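Local coordinates for mucus binding protein (Lactobacillus reuteri, PDB 3I57) that probably anchors the bacterium to host mucus from the cell wall, this piece being one of its type 2 repeats, which also shows immunoglobulin-binding activity, at residues Thr34-Gly45 and Thr70-Glu78; Ser150-Glu160 and Thr176-Asp184. All blocks are in the same frame, centred on the assembly; numbering follows the deposited sequence.

Contact 1. Residues Thr34-Gly45 and Thr70-Glu78; sequences TAEGIKKFEGDG and TVIFKHHRE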
ATOM      1  N   THR A  34      22.320 -23.793  -2.756  1.00  7.90           N
ATOM      2  CA  THR A  34      21.646 -22.510  -2.655  1.00  7.82           C
ATOM      3  C   THR A  34      20.613 -22.518  -1.536  1.00  7.96           C
ATOM      4  O   THR A  34      19.949 -21.508  -1.311  1.00  8.26           O
ATOM      5  CB  THR A  34      20.907 -22.199  -3.954  1.00  7.41           C
ATOM      6  OG1 THR A  34      20.051 -23.322  -4.262  1.00  8.05           O
ATOM      7  CG2 THR A  34      21.932 -21.918  -5.118  1.00  6.33           C
ATOM      8  N   ALA A  35      20.486 -23.641  -0.822  1.00  8.96           N
ATOM      9  CA  ALA A  35      19.390 -23.761   0.159  1.00  9.93           C
ATOM     10  C   ALA A  35      19.408 -22.739   1.293  1.00  9.57           C
ATOM     11  O   ALA A  35      18.369 -22.118   1.584  1.00 10.08           O
ATOM     12  CB  ALA A  35      19.283 -25.212   0.731  1.00  9.90           C
ATOM     13  N   GLU A  36      20.552 -22.549   1.938  1.00  9.99           N
ATOM     14  CA  GLU A  36      20.611 -21.559   2.997  1.00 11.08           C
ATOM     15  C   GLU A  36      20.368 -20.140   2.488  1.00 10.20           C
ATOM     16  O   GLU A  36      19.697 -19.355   3.143  1.00 10.16           O
ATOM     17  CB  GLU A  36      21.938 -21.631   3.764  1.00 12.42           C
ATOM     18  CG  GLU A  36      21.946 -22.803   4.752  1.00 16.42           C
ATOM     19  CD  GLU A  36      23.338 -23.112   5.282  1.00 25.07           C
ATOM     20  OE1 GLU A  36      24.289 -22.374   4.940  1.00 29.97           O
ATOM     21  OE2 GLU A  36      23.476 -24.095   6.041  1.00 29.21           O
ATOM     22  N   GLY A  37      20.932 -19.803   1.338  1.00  9.36           N
ATOM     23  CA  GLY A  37      20.776 -18.442   0.832  1.00  7.69           C
ATOM     24  C   GLY A  37      19.325 -18.187   0.465  1.00  7.66           C
ATOM     25  O   GLY A  37      18.766 -17.120   0.740  1.00  8.13           O
ATOM     26  N   ILE A  38      18.700 -19.169  -0.176  1.00  7.37           N
ATOM     27  CA  ILE A  38      17.266 -19.040  -0.486  1.00  7.98           C
ATOM     28  C   ILE A  38      16.445 -18.873   0.796  1.00  8.87           C
ATOM     29  O   ILE A  38      15.611 -17.964   0.903  1.00  8.38           O
ATOM     30  CB  ILE A  38      16.761 -20.211  -1.350  1.00  7.73           C
ATOM     31  CG1 ILE A  38      17.324 -20.098  -2.775  1.00  7.05           C
ATOM     32  CG2 ILE A  38      15.232 -20.253  -1.391  1.00  9.20           C
ATOM     33  CD1 ILE A  38      17.269 -21.454  -3.577  1.00  6.93           C
ATOM     34  N   LYS A  39      16.695 -19.722   1.787  1.00  9.26           N
ATOM     35  CA  LYS A  39      15.999 -19.569   3.073  1.00  9.60           C
ATOM     36  C   LYS A  39      16.147 -18.169   3.691  1.00  9.57           C
ATOM     37  O   LYS A  39      15.156 -17.578   4.175  1.00  8.96           O
ATOM     38  CB  LYS A  39      16.491 -20.632   4.050  1.00 10.42           C
ATOM     39  CG  LYS A  39      15.800 -20.632   5.398  1.00 13.73           C
ATOM     40  CD  LYS A  39      16.293 -21.871   6.178  1.00 19.46           C
ATOM     41  CE  LYS A  39      16.017 -21.784   7.678  1.00 22.15           C
ATOM     42  NZ  LYS A  39      14.657 -22.229   8.054  1.00 25.21           N
ATOM     43  N   LYS A  40      17.367 -17.647   3.682  1.00  8.24           N
ATOM     44  CA  LYS A  40      17.654 -16.329   4.222  1.00  8.98           C
ATOM     45  C   LYS A  40      16.842 -15.236   3.521  1.00  8.80           C
ATOM     46  O   LYS A  40      16.134 -14.450   4.171  1.00  8.73           O
ATOM     47  CB  LYS A  40      19.153 -16.037   4.166  1.00  9.49           C
ATOM     48  CG  LYS A  40      19.593 -14.673   4.759  1.00 11.63           C
ATOM     49  CD  LYS A  40      19.393 -13.534   3.759  1.00 15.87           C
ATOM     50  CE  LYS A  40      19.879 -12.175   4.326  1.00 19.88           C
ATOM     51  NZ  LYS A  40      19.213 -11.870   5.633  1.00 22.51           N
ATOM     52  N   PHE A  41      16.917 -15.186   2.197  1.00  8.23           N
ATOM     53  CA  PHE A  41      16.169 -14.152   1.491  1.00  8.81           C
ATOM     54  C   PHE A  41      14.642 -14.323   1.593  1.00  8.78           C
ATOM     55  O   PHE A  41      13.910 -13.333   1.721  1.00  8.37           O
ATOM     56  CB  PHE A  41      16.687 -13.977   0.057  1.00  8.60           C
ATOM     57  CG  PHE A  41      18.077 -13.396   0.027  1.00  9.71           C
ATOM     58  CD1 PHE A  41      18.286 -12.084   0.445  1.00 10.23           C
ATOM     59  CD2 PHE A  41      19.163 -14.158  -0.332  1.00  8.01           C
ATOM     60  CE1 PHE A  41      19.552 -11.549   0.467  1.00 11.51           C
ATOM     61  CE2 PHE A  41      20.451 -13.628  -0.288  1.00  9.47           C
ATOM     62  CZ  PHE A  41      20.641 -12.329   0.089  1.00  7.68           C
ATOM     63  N   GLU A  42      14.160 -15.569   1.609  1.00  9.86           N
ATOM     64  CA  GLU A  42      12.719 -15.777   1.799  1.00 10.53           C
ATOM     65  C   GLU A  42      12.299 -15.284   3.200  1.00 10.98           C
ATOM     66  O   GLU A  42      11.212 -14.764   3.376  1.00 10.06           O
ATOM     67  CB  GLU A  42      12.307 -17.221   1.439  1.00 11.65           C
ATOM     68  CG  GLU A  42      12.466 -17.500  -0.101  1.00 13.99           C
ATOM     69  CD  GLU A  42      11.732 -18.761  -0.612  1.00 20.22           C
ATOM     70  OE1 GLU A  42      11.712 -19.746   0.138  1.00 15.82           O
ATOM     71  OE2 GLU A  42      11.189 -18.779  -1.770  1.00 21.01           O
ATOM     72  N   GLY A  43      13.217 -15.346   4.156  1.00 10.73           N
ATOM     73  CA  GLY A  43      12.984 -14.781   5.479  1.00 11.04           C
ATOM     74  C   GLY A  43      12.928 -13.264   5.491  1.00 11.39           C
ATOM     75  O   GLY A  43      12.443 -12.672   6.457  1.00 12.31           O
ATOM     76  N   ASP A  44      13.443 -12.617   4.447  1.00 10.49           N
ATOM     77  CA  ASP A  44      13.355 -11.170   4.323  1.00 10.06           C
ATOM     78  C   ASP A  44      12.214 -10.778   3.373  1.00  9.56           C
ATOM     79  O   ASP A  44      12.164  -9.658   2.914  1.00  9.84           O
ATOM     80  CB  ASP A  44      14.661 -10.557   3.813  1.00 10.72           C
ATOM     81  CG  ASP A  44      15.837 -10.759   4.787  1.00 13.25           C
ATOM     82  OD1 ASP A  44      15.578 -11.016   5.957  1.00 13.88           O
ATOM     83  OD2 ASP A  44      16.997 -10.638   4.373  1.00 17.65           O
ATOM     84  N   GLY A  45      11.328 -11.705   3.056  1.00  9.09           N
ATOM     85  CA  GLY A  45      10.169 -11.351   2.234  1.00  8.50           C
ATOM     86  C   GLY A  45      10.206 -11.775   0.793  1.00  8.22           C
ATOM     87  O   GLY A  45       9.204 -11.663   0.078  1.00  7.56           O
ATOM     88  N   THR A  70      23.187 -17.228 -11.137  1.00  7.09           N
ATOM     89  CA  THR A  70      22.258 -16.344 -10.413  1.00  7.01           C
ATOM     90  C   THR A  70      21.133 -17.111  -9.695  1.00  7.31           C
ATOM     91  O   THR A  70      20.710 -18.208 -10.110  1.00  7.15           O
ATOM     92  CB  THR A  70      21.651 -15.277 -11.349  1.00  7.54           C
ATOM     93  OG1 THR A  70      20.980 -15.925 -12.433  1.00  7.12           O
ATOM     94  CG2 THR A  70      22.744 -14.347 -11.925  1.00  7.25           C
ATOM     95  N   VAL A  71      20.694 -16.555  -8.562  1.00  6.47           N
ATOM     96  CA  VAL A  71      19.531 -17.054  -7.866  1.00  6.53           C
ATOM     97  C   VAL A  71      18.612 -15.850  -7.792  1.00  6.68           C
ATOM     98  O   VAL A  71      18.928 -14.850  -7.143  1.00  5.74           O
ATOM     99  CB  VAL A  71      19.856 -17.560  -6.414  1.00  6.60           C
ATOM    100  CG1 VAL A  71      18.593 -18.075  -5.744  1.00  7.74           C
ATOM    101  CG2 VAL A  71      20.869 -18.706  -6.454  1.00  7.15           C
ATOM    102  N   ILE A  72      17.487 -15.929  -8.479  1.00  6.02           N
ATOM    103  CA  ILE A  72      16.718 -14.723  -8.725  1.00  6.19           C
ATOM    104  C   ILE A  72      15.437 -14.815  -7.911  1.00  6.07           C
ATOM    105  O   ILE A  72      14.777 -15.849  -7.909  1.00  6.50           O
ATOM    106  CB  ILE A  72      16.380 -14.545 -10.240  1.00  6.22           C
ATOM    107  CG1 ILE A  72      17.655 -14.347 -11.066  1.00  7.57           C
ATOM    108  CG2 ILE A  72      15.475 -13.307 -10.472  1.00  4.73           C
ATOM    109  CD1 ILE A  72      17.447 -14.434 -12.589  1.00 11.76           C
ATOM    110  N   PHE A  73      15.106 -13.729  -7.221  1.00  5.97           N
ATOM    111  CA  PHE A  73      13.884 -13.673  -6.435  1.00  6.42           C
ATOM    112  C   PHE A  73      12.922 -12.605  -6.924  1.00  7.26           C
ATOM    113  O   PHE A  73      13.329 -11.614  -7.527  1.00  7.74           O
ATOM    114  CB  PHE A  73      14.218 -13.308  -4.987  1.00  6.29           C
ATOM    115  CG  PHE A  73      15.148 -14.269  -4.321  1.00  5.07           C
ATOM    116  CD1 PHE A  73      14.651 -15.287  -3.537  1.00  5.25           C
ATOM    117  CD2 PHE A  73      16.511 -14.157  -4.491  1.00  7.22           C
ATOM    118  CE1 PHE A  73      15.520 -16.187  -2.906  1.00  6.39           C
ATOM    119  CE2 PHE A  73      17.394 -15.069  -3.874  1.00  6.07           C
ATOM    120  CZ  PHE A  73      16.885 -16.073  -3.093  1.00  9.20           C
ATOM    121  N   LYS A  74      11.642 -12.787  -6.612  1.00  7.72           N
ATOM    122  CA  LYS A  74      10.689 -11.690  -6.693  1.00  7.95           C
ATOM    123  C   LYS A  74      10.252 -11.322  -5.279  1.00  7.91           C
ATOM    124  O   LYS A  74      10.698 -11.937  -4.298  1.00  7.65           O
ATOM    125  CB  LYS A  74       9.482 -12.080  -7.568  1.00  7.52           C
ATOM    126  CG  LYS A  74       9.840 -12.414  -8.988  1.00 13.15           C
ATOM    127  CD  LYS A  74       8.571 -12.849  -9.764  1.00 18.99           C
ATOM    128  CE  LYS A  74       8.750 -12.704 -11.272  1.00 20.82           C
ATOM    129  NZ  LYS A  74       9.284 -11.352 -11.596  1.00 25.68           N
ATOM    130  N   HIS A  75       9.376 -10.332  -5.153  1.00  6.76           N
ATOM    131  CA  HIS A  75       8.907  -9.961  -3.802  1.00  6.63           C
ATOM    132  C   HIS A  75       7.651 -10.780  -3.486  1.00  7.27           C
ATOM    133  O   HIS A  75       6.718 -10.788  -4.295  1.00  6.96           O
ATOM    134  CB  HIS A  75       8.535  -8.481  -3.759  1.00  6.43           C
ATOM    135  CG  HIS A  75       9.681  -7.545  -3.975  1.00  8.40           C
ATOM    136  ND1 HIS A  75       9.606  -6.200  -3.668  1.00  8.07           N
ATOM    137  CD2 HIS A  75      10.937  -7.761  -4.440  1.00  9.81           C
ATOM    138  CE1 HIS A  75      10.763  -5.627  -3.956  1.00  8.03           C
ATOM    139  NE2 HIS A  75      11.583  -6.551  -4.432  1.00  8.74           N
ATOM    140  N   HIS A  76       7.635 -11.473  -2.357  1.00  7.57           N
ATOM    141  CA  HIS A  76       6.427 -12.158  -1.932  1.00  8.80           C
ATOM    142  C   HIS A  76       5.332 -11.135  -1.570  1.00  8.55           C
ATOM    143  O   HIS A  76       5.600 -10.119  -0.921  1.00  7.32           O
ATOM    144  CB  HIS A  76       6.695 -13.102  -0.746  1.00  8.72           C
ATOM    145  CG  HIS A  76       5.478 -13.867  -0.354  1.00 10.44           C
ATOM    146  ND1 HIS A  76       4.936 -14.851  -1.158  1.00 14.52           N
ATOM    147  CD2 HIS A  76       4.606 -13.691   0.666  1.00 10.92           C
ATOM    148  CE1 HIS A  76       3.824 -15.299  -0.605  1.00 12.26           C
ATOM    149  NE2 HIS A  76       3.605 -14.620   0.507  1.00 14.38           N
ATOM    150  N   ARG A  77       4.107 -11.396  -2.021  1.00  8.68           N
ATOM    151  CA  ARG A  77       2.973 -10.522  -1.733  1.00  9.04           C
ATOM    152  C   ARG A  77       1.834 -11.269  -1.073  1.00  9.86           C
ATOM    153  O   ARG A  77       1.674 -12.476  -1.269  1.00  9.94           O
ATOM    154  CB  ARG A  77       2.494  -9.839  -3.016  1.00  9.13           C
ATOM    155  CG  ARG A  77       3.516  -8.810  -3.537  1.00  8.73           C
ATOM    156  CD  ARG A  77       3.135  -8.158  -4.861  1.00 11.01           C
ATOM    157  NE  ARG A  77       4.085  -7.088  -5.155  1.00 14.10           N
ATOM    158  CZ  ARG A  77       5.262  -7.292  -5.744  1.00 14.00           C
ATOM    159  NH1 ARG A  77       5.609  -8.516  -6.113  1.00  8.86           N
ATOM    160  NH2 ARG A  77       6.081  -6.273  -5.954  1.00 14.62           N
ATOM    161  N   GLU A  78       1.048 -10.544  -0.290  1.00 11.29           N
ATOM    162  CA  GLU A  78      -0.131 -11.111   0.344  1.00 12.37           C
ATOM    163  C   GLU A  78      -1.233 -10.054   0.377  1.00 12.07           C
ATOM    164  O   GLU A  78      -0.982  -8.874   0.616  1.00  9.55           O
ATOM    165  CB  GLU A  78       0.188 -11.597   1.760  1.00 13.90           C
ATOM    166  CG  GLU A  78       0.822 -10.529   2.652  1.00 19.93           C
ATOM    167  CD  GLU A  78       1.111 -11.024   4.073  1.00 25.87           C
ATOM    168  OE1 GLU A  78       2.132 -11.731   4.248  1.00 28.52           O
ATOM    169  OE2 GLU A  78       0.324 -10.695   5.006  1.00 26.67           O
TER

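Contact 2. Residues Ser150-Glu160 and Thr176-Asp184; sequences SPTIAGYAPSE and TLTVIYTAD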
ATOM      1  N   SER A 150     -31.717  21.000  10.439  1.00 11.05           N
ATOM      2  CA  SER A 150     -31.443  22.388  10.756  1.00 11.62           C
ATOM      3  C   SER A 150     -32.254  22.769  12.006  1.00 12.44           C
ATOM      4  O   SER A 150     -33.415  22.358  12.158  1.00 12.44           O
ATOM      5  CB  SER A 150     -31.801  23.288   9.566  1.00 11.43           C
ATOM      6  OG  SER A 150     -31.050  22.910   8.405  1.00 11.01           O
ATOM      7  N   PRO A 151     -31.635  23.527  12.910  1.00 12.76           N
ATOM      8  CA  PRO A 151     -32.343  23.916  14.130  1.00 13.69           C
ATOM      9  C   PRO A 151     -33.534  24.812  13.864  1.00 14.49           C
ATOM     10  O   PRO A 151     -33.569  25.545  12.874  1.00 15.19           O
ATOM     11  CB  PRO A 151     -31.290  24.701  14.931  1.00 13.49           C
ATOM     12  CG  PRO A 151     -30.163  25.015  13.956  1.00 13.78           C
ATOM     13  CD  PRO A 151     -30.207  23.895  12.939  1.00 12.80           C
ATOM     14  N   THR A 152     -34.488  24.772  14.781  1.00 16.13           N
ATOM     15  CA  THR A 152     -35.647  25.659  14.719  1.00 17.73           C
ATOM     16  C   THR A 152     -35.329  26.946  15.453  1.00 17.94           C
ATOM     17  O   THR A 152     -34.916  26.925  16.606  1.00 18.78           O
ATOM     18  CB  THR A 152     -36.855  24.983  15.352  1.00 17.58           C
ATOM     19  OG1 THR A 152     -37.181  23.833  14.569  1.00 19.27           O
ATOM     20  CG2 THR A 152     -38.064  25.949  15.427  1.00 17.87           C
ATOM     21  N   ILE A 153     -35.481  28.059  14.757  1.00 18.98           N
ATOM     22  CA  ILE A 153     -35.215  29.367  15.328  1.00 19.92           C
ATOM     23  C   ILE A 153     -36.510  30.176  15.217  1.00 20.76           C
ATOM     24  O   ILE A 153     -36.989  30.449  14.116  1.00 20.74           O
ATOM     25  CB  ILE A 153     -34.040  30.053  14.592  1.00 20.21           C
ATOM     26  CG1 ILE A 153     -32.826  29.120  14.562  1.00 19.41           C
ATOM     27  CG2 ILE A 153     -33.654  31.391  15.255  1.00 19.96           C
ATOM     28  CD1 ILE A 153     -31.569  29.733  13.978  1.00 16.18           C
ATOM     29  N   ALA A 154     -37.096  30.533  16.359  1.00 21.62           N
ATOM     30  CA  ALA A 154     -38.374  31.249  16.348  1.00 21.54           C
ATOM     31  C   ALA A 154     -38.316  32.450  15.423  1.00 21.37           C
ATOM     32  O   ALA A 154     -37.386  33.255  15.485  1.00 21.23           O
ATOM     33  CB  ALA A 154     -38.769  31.691  17.776  1.00 22.32           C
ATOM     34  N   GLY A 155     -39.310  32.562  14.556  1.00 20.77           N
ATOM     35  CA  GLY A 155     -39.443  33.719  13.707  1.00 20.45           C
ATOM     36  C   GLY A 155     -38.767  33.557  12.368  1.00 19.94           C
ATOM     37  O   GLY A 155     -38.803  34.466  11.547  1.00 20.56           O
ATOM     38  N   TYR A 156     -38.140  32.397  12.161  1.00 18.94           N
ATOM     39  CA  TYR A 156     -37.375  32.132  10.945  1.00 18.48           C
ATOM     40  C   TYR A 156     -37.617  30.716  10.404  1.00 16.83           C
ATOM     41  O   TYR A 156     -38.035  29.823  11.132  1.00 17.41           O
ATOM     42  CB  TYR A 156     -35.875  32.318  11.203  1.00 18.06           C
ATOM     43  CG  TYR A 156     -35.480  33.740  11.502  1.00 20.03           C
ATOM     44  CD1 TYR A 156     -35.050  34.580  10.492  1.00 21.18           C
ATOM     45  CD2 TYR A 156     -35.543  34.250  12.800  1.00 21.93           C
ATOM     46  CE1 TYR A 156     -34.676  35.897  10.751  1.00 22.59           C
ATOM     47  CE2 TYR A 156     -35.162  35.570  13.070  1.00 21.61           C
ATOM     48  CZ  TYR A 156     -34.736  36.379  12.039  1.00 22.89           C
ATOM     49  OH  TYR A 156     -34.363  37.686  12.274  1.00 23.92           O
ATOM     50  N   ALA A 157     -37.328  30.538   9.119  1.00 16.52           N
ATOM     51  CA  ALA A 157     -37.401  29.242   8.450  1.00 15.27           C
ATOM     52  C   ALA A 157     -36.093  29.015   7.703  1.00 13.95           C
ATOM     53  O   ALA A 157     -35.632  29.888   6.977  1.00 13.16           O
ATOM     54  CB  ALA A 157     -38.550  29.206   7.465  1.00 15.79           C
ATOM     55  N   PRO A 158     -35.523  27.820   7.845  1.00 13.35           N
ATOM     56  CA  PRO A 158     -34.275  27.501   7.154  1.00 12.89           C
ATOM     57  C   PRO A 158     -34.495  27.211   5.659  1.00 13.29           C
ATOM     58  O   PRO A 158     -35.564  26.734   5.277  1.00 15.37           O
ATOM     59  CB  PRO A 158     -33.801  26.255   7.893  1.00 12.22           C
ATOM     60  CG  PRO A 158     -35.095  25.541   8.270  1.00 14.20           C
ATOM     61  CD  PRO A 158     -36.070  26.672   8.585  1.00 12.76           C
ATOM     62  N   SER A 159     -33.488  27.471   4.836  1.00 13.50           N
ATOM     63  CA  SER A 159     -33.546  27.232   3.412  1.00 12.95           C
ATOM     64  C   SER A 159     -33.629  25.740   3.118  1.00 13.64           C
ATOM     65  O   SER A 159     -34.171  25.335   2.092  1.00 14.06           O
ATOM     66  CB  SER A 159     -32.312  27.807   2.732  1.00 13.76           C
ATOM     67  OG  SER A 159     -31.140  27.344   3.374  1.00 11.85           O
ATOM     68  N   GLU A 160     -33.103  24.924   4.019  1.00 12.52           N
ATOM     69  CA  GLU A 160     -33.198  23.478   3.864  1.00 12.87           C
ATOM     70  C   GLU A 160     -33.390  22.886   5.237  1.00 12.57           C
ATOM     71  O   GLU A 160     -32.579  23.113   6.149  1.00 12.03           O
ATOM     72  CB  GLU A 160     -31.940  22.899   3.191  1.00 12.30           C
ATOM     73  CG  GLU A 160     -32.078  21.409   2.860  1.00 13.29           C
ATOM     74  CD  GLU A 160     -30.911  20.910   2.012  1.00 16.06           C
ATOM     75  OE1 GLU A 160     -30.910  19.718   1.633  1.00 15.63           O
ATOM     76  OE2 GLU A 160     -29.996  21.710   1.754  1.00 16.54           O
ATOM     77  N   THR A 176     -18.955  21.400   2.328  1.00  8.00           N
ATOM     78  CA  THR A 176     -19.228  22.424   3.329  1.00  8.41           C
ATOM     79  C   THR A 176     -20.270  23.337   2.711  1.00  6.97           C
ATOM     80  O   THR A 176     -20.078  23.804   1.571  1.00  8.19           O
ATOM     81  CB  THR A 176     -17.964  23.230   3.664  1.00  8.44           C
ATOM     82  OG1 THR A 176     -17.018  22.379   4.339  1.00 10.99           O
ATOM     83  CG2 THR A 176     -18.327  24.379   4.591  1.00  9.95           C
ATOM     84  N   LEU A 177     -21.382  23.563   3.405  1.00  7.27           N
ATOM     85  CA  LEU A 177     -22.494  24.268   2.785  1.00  7.90           C
ATOM     86  C   LEU A 177     -23.187  25.100   3.819  1.00  8.28           C
ATOM     87  O   LEU A 177     -22.943  24.919   4.986  1.00  7.99           O
ATOM     88  CB  LEU A 177     -23.473  23.279   2.129  1.00  8.42           C
ATOM     89  CG  LEU A 177     -24.197  22.303   3.049  1.00  9.18           C
ATOM     90  CD1 LEU A 177     -25.607  22.783   3.388  1.00 11.57           C
ATOM     91  CD2 LEU A 177     -24.277  20.905   2.405  1.00 10.00           C
ATOM     92  N   THR A 178     -24.009  26.045   3.380  1.00  8.43           N
ATOM     93  CA  THR A 178     -24.675  26.954   4.292  1.00  8.86           C
ATOM     94  C   THR A 178     -26.182  26.896   4.108  1.00  9.02           C
ATOM     95  O   THR A 178     -26.677  27.002   2.998  1.00  9.94           O
ATOM     96  CB  THR A 178     -24.232  28.412   4.042  1.00  8.97           C
ATOM     97  OG1 THR A 178     -22.816  28.514   4.197  1.00  8.03           O
ATOM     98  CG2 THR A 178     -24.916  29.343   5.069  1.00  9.08           C
ATOM     99  N   VAL A 179     -26.877  26.709   5.217  1.00  9.40           N
ATOM    100  CA  VAL A 179     -28.321  26.834   5.330  1.00  9.44           C
ATOM    101  C   VAL A 179     -28.577  28.301   5.759  1.00 10.09           C
ATOM    102  O   VAL A 179     -27.889  28.802   6.650  1.00  9.15           O
ATOM    103  CB  VAL A 179     -28.824  25.813   6.364  1.00  8.57           C
ATOM    104  CG1 VAL A 179     -30.262  26.104   6.816  1.00 10.11           C
ATOM    105  CG2 VAL A 179     -28.755  24.374   5.764  1.00 10.37           C
ATOM    106  N   ILE A 180     -29.528  28.973   5.104  1.00 10.67           N
ATOM    107  CA  ILE A 180     -29.821  30.404   5.337  1.00 11.87           C
ATOM    108  C   ILE A 180     -31.205  30.513   5.972  1.00 12.38           C
ATOM    109  O   ILE A 180     -32.136  29.827   5.529  1.00 13.02           O
ATOM    110  CB  ILE A 180     -29.865  31.189   3.997  1.00 12.96           C
ATOM    111  CG1 ILE A 180     -28.480  31.285   3.382  1.00 13.30           C
ATOM    112  CG2 ILE A 180     -30.436  32.605   4.211  1.00 12.27           C
ATOM    113  CD1 ILE A 180     -28.455  31.917   2.035  1.00 19.80           C
ATOM    114  N   TYR A 181     -31.338  31.344   7.010  1.00 11.92           N
ATOM    115  CA  TYR A 181     -32.605  31.517   7.712  1.00 12.96           C
ATOM    116  C   TYR A 181     -33.251  32.822   7.292  1.00 14.28           C
ATOM    117  O   TYR A 181     -32.619  33.888   7.334  1.00 14.29           O
ATOM    118  CB  TYR A 181     -32.427  31.510   9.249  1.00 13.18           C
ATOM    119  CG  TYR A 181     -32.235  30.135   9.811  1.00 12.33           C
ATOM    120  CD1 TYR A 181     -30.982  29.519   9.779  1.00 13.16           C
ATOM    121  CD2 TYR A 181     -33.310  29.414  10.304  1.00 11.79           C
ATOM    122  CE1 TYR A 181     -30.809  28.243  10.255  1.00 10.90           C
ATOM    123  CE2 TYR A 181     -33.147  28.141  10.794  1.00 11.20           C
ATOM    124  CZ  TYR A 181     -31.892  27.550  10.754  1.00  9.83           C
ATOM    125  OH  TYR A 181     -31.754  26.275  11.233  1.00 11.92           O
ATOM    126  N   THR A 182     -34.504  32.717   6.865  1.00 16.21           N
ATOM    127  CA  THR A 182     -35.256  33.856   6.362  1.00 17.56           C
ATOM    128  C   THR A 182     -36.418  34.150   7.307  1.00 17.95           C
ATOM    129  O   THR A 182     -37.078  33.244   7.805  1.00 17.70           O
ATOM    130  CB  THR A 182     -35.773  33.575   4.939  1.00 17.96           C
ATOM    131  OG1 THR A 182     -34.657  33.460   4.039  1.00 18.95           O
ATOM    132  CG2 THR A 182     -36.680  34.697   4.459  1.00 20.01           C
ATOM    133  N   ALA A 183     -36.664  35.430   7.565  1.00 19.04           N
ATOM    134  CA  ALA A 183     -37.744  35.806   8.468  1.00 19.74           C
ATOM    135  C   ALA A 183     -39.117  35.417   7.921  1.00 20.49           C
ATOM    136  O   ALA A 183     -39.355  35.499   6.720  1.00 21.20           O
ATOM    137  CB  ALA A 183     -37.682  37.318   8.793  1.00 19.95           C
ATOM    138  N   ASP A 184     -39.991  34.957   8.813  1.00 20.95           N
ATOM    139  CA  ASP A 184     -41.385  34.642   8.494  1.00 22.43           C
ATOM    140  C   ASP A 184     -42.147  35.907   8.084  1.00 21.86           C
ATOM    141  O   ASP A 184     -41.970  36.951   8.722  1.00 22.18           O
ATOM    142  CB  ASP A 184     -42.084  34.053   9.716  1.00 22.13           C
ATOM    143  CG  ASP A 184     -41.588  32.669  10.074  1.00 23.35           C
ATOM    144  OD1 ASP A 184     -40.948  31.996   9.230  1.00 26.57           O
ATOM    145  OD2 ASP A 184     -41.840  32.255  11.214  1.00 23.26           O
TER
HETATM  146  O   HOH W   1     -29.280  26.524   1.725  1.00  8.89           O

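Contact 1. Residues Thr34-Gly45 and Thr70-Glu78
The helix-on-sheet core of a beta-grasp unit is built where Ile38 and Phe41 of helix 35-43 pack on Val71 and Phe73 of strand 70-75. The helix and the strand run nearly parallel, their axes 17° apart and 10.2 Å from each other at closest approach. Phe73 carries much of the contact: its CG lies anti to its own carbonyl carbon (chi1 -59°), and the ring reaches up to the helix with CZ leading. Phe41 CB sits over one face of this ring, 4.0 Å from its centroid, in a CH-pi contact, while Ile38 CA meets the ring edge in its plane. The Phe41 ring is turned obliquely to that of Phe73, the planes at 54°. Two residues earlier on the strand, Val71 uses both branches: CG1 touches Ile38 CG1 at 3.8 Å, and CG2 meets Thr34 CG2 at 3.6 Å. With an alanine at Phe73, a gap would probably open under the helix, and Phe41 CB would lose the ring face it rests on. Beyond the helix, Gly45, with positive phi, is the C-prime residue of a Schellman motif, and its O accepts a hydrogen bond from His76 N (2.9 Å) in the carbonyl plane. Tyr8 of strand 2-10 also packs against Phe41 and Phe73. A helix packed along the strands of a mixed sheet is characteristic of the ubiquitin-like beta-grasp fold.

Contact 2. Residues Ser150-Glu160 and Thr176-Asp184
Tyr156, Ala157 and Pro158 form a short edge strand, 156-158, paired antiparallel with strand 176-183 in the sheet of the Muc B2-like part, a family of the ubiquitin clan, and the loop before them folds over Tyr181. Backbone bonds set the register. Ala157 and Thr182 form the hydrogen-bonded pair, each N donating to the other's O at 3.0 Å, flanked by the non-hydrogen-bonded pairs Tyr156-Ala183 and Pro158-Tyr181. Towards the chain end, Asp184 N gives a straight bond to Gly155 O (172° at the hydrogen), although it approaches from above the carbonyl plane. Gly155 belongs to the type II turn from Ile153 to Tyr156 that leads the loop into the strand.

Apolar contacts gather round the Tyr181 ring, which is clamped on both faces. Ile153 CD1 stands over its centre, 3.8 Å from the centroid; on the opposite face lies Pro158, whose CB comes within 3.5 Å of Tyr181 CE2. Tyr156 CB closes on the ring edge. Farther along, Val179 CG1 rests against Pro158 CB, with Ser150 OG beside it, and Ala110 of strand 109-110 also touches Tyr181.

Side-chain polar bonds hold the two ends of the loop. The hydroxyl of Tyr181 donates to Pro151 O at 2.6 Å, in the carbonyl plane and on a lone pair, and so fixes the far end of the ring. Ser150 OG donates to Glu160 O, bridging the start and end of 150-160. With its chi1 at 52°, Ser159 OG lies between the directions of its own N and carbonyl carbon and accepts a hydrogen bond from Ile180 N (2.9 Å); a water joins the same oxygen to Thr178 O.

In the fold
From the N terminus, strands 2-10 and 15-24 precede helix 35-43, and contact 1 brings that helix back onto strand 67-80, closing a loop that contains strand 46-51. After strands 93-104 and 112-127, contact 2 closes a second loop, through strand 162-168, when strand 176-183 pairs with 156-158. The contacts follow in series, neither nesting nor crossing, and the centres of contact 1 and contact 2 lie about 65 Å apart. Contact 1 ties helix to sheet in the mucin-binding part, and contact 2 joins two strands in the Muc B2-like part. Strand 67-80 pairs with 112-127, which pairs with 93-104, and that strand runs beside 176-183, so one continuous sheet reaches both contacts.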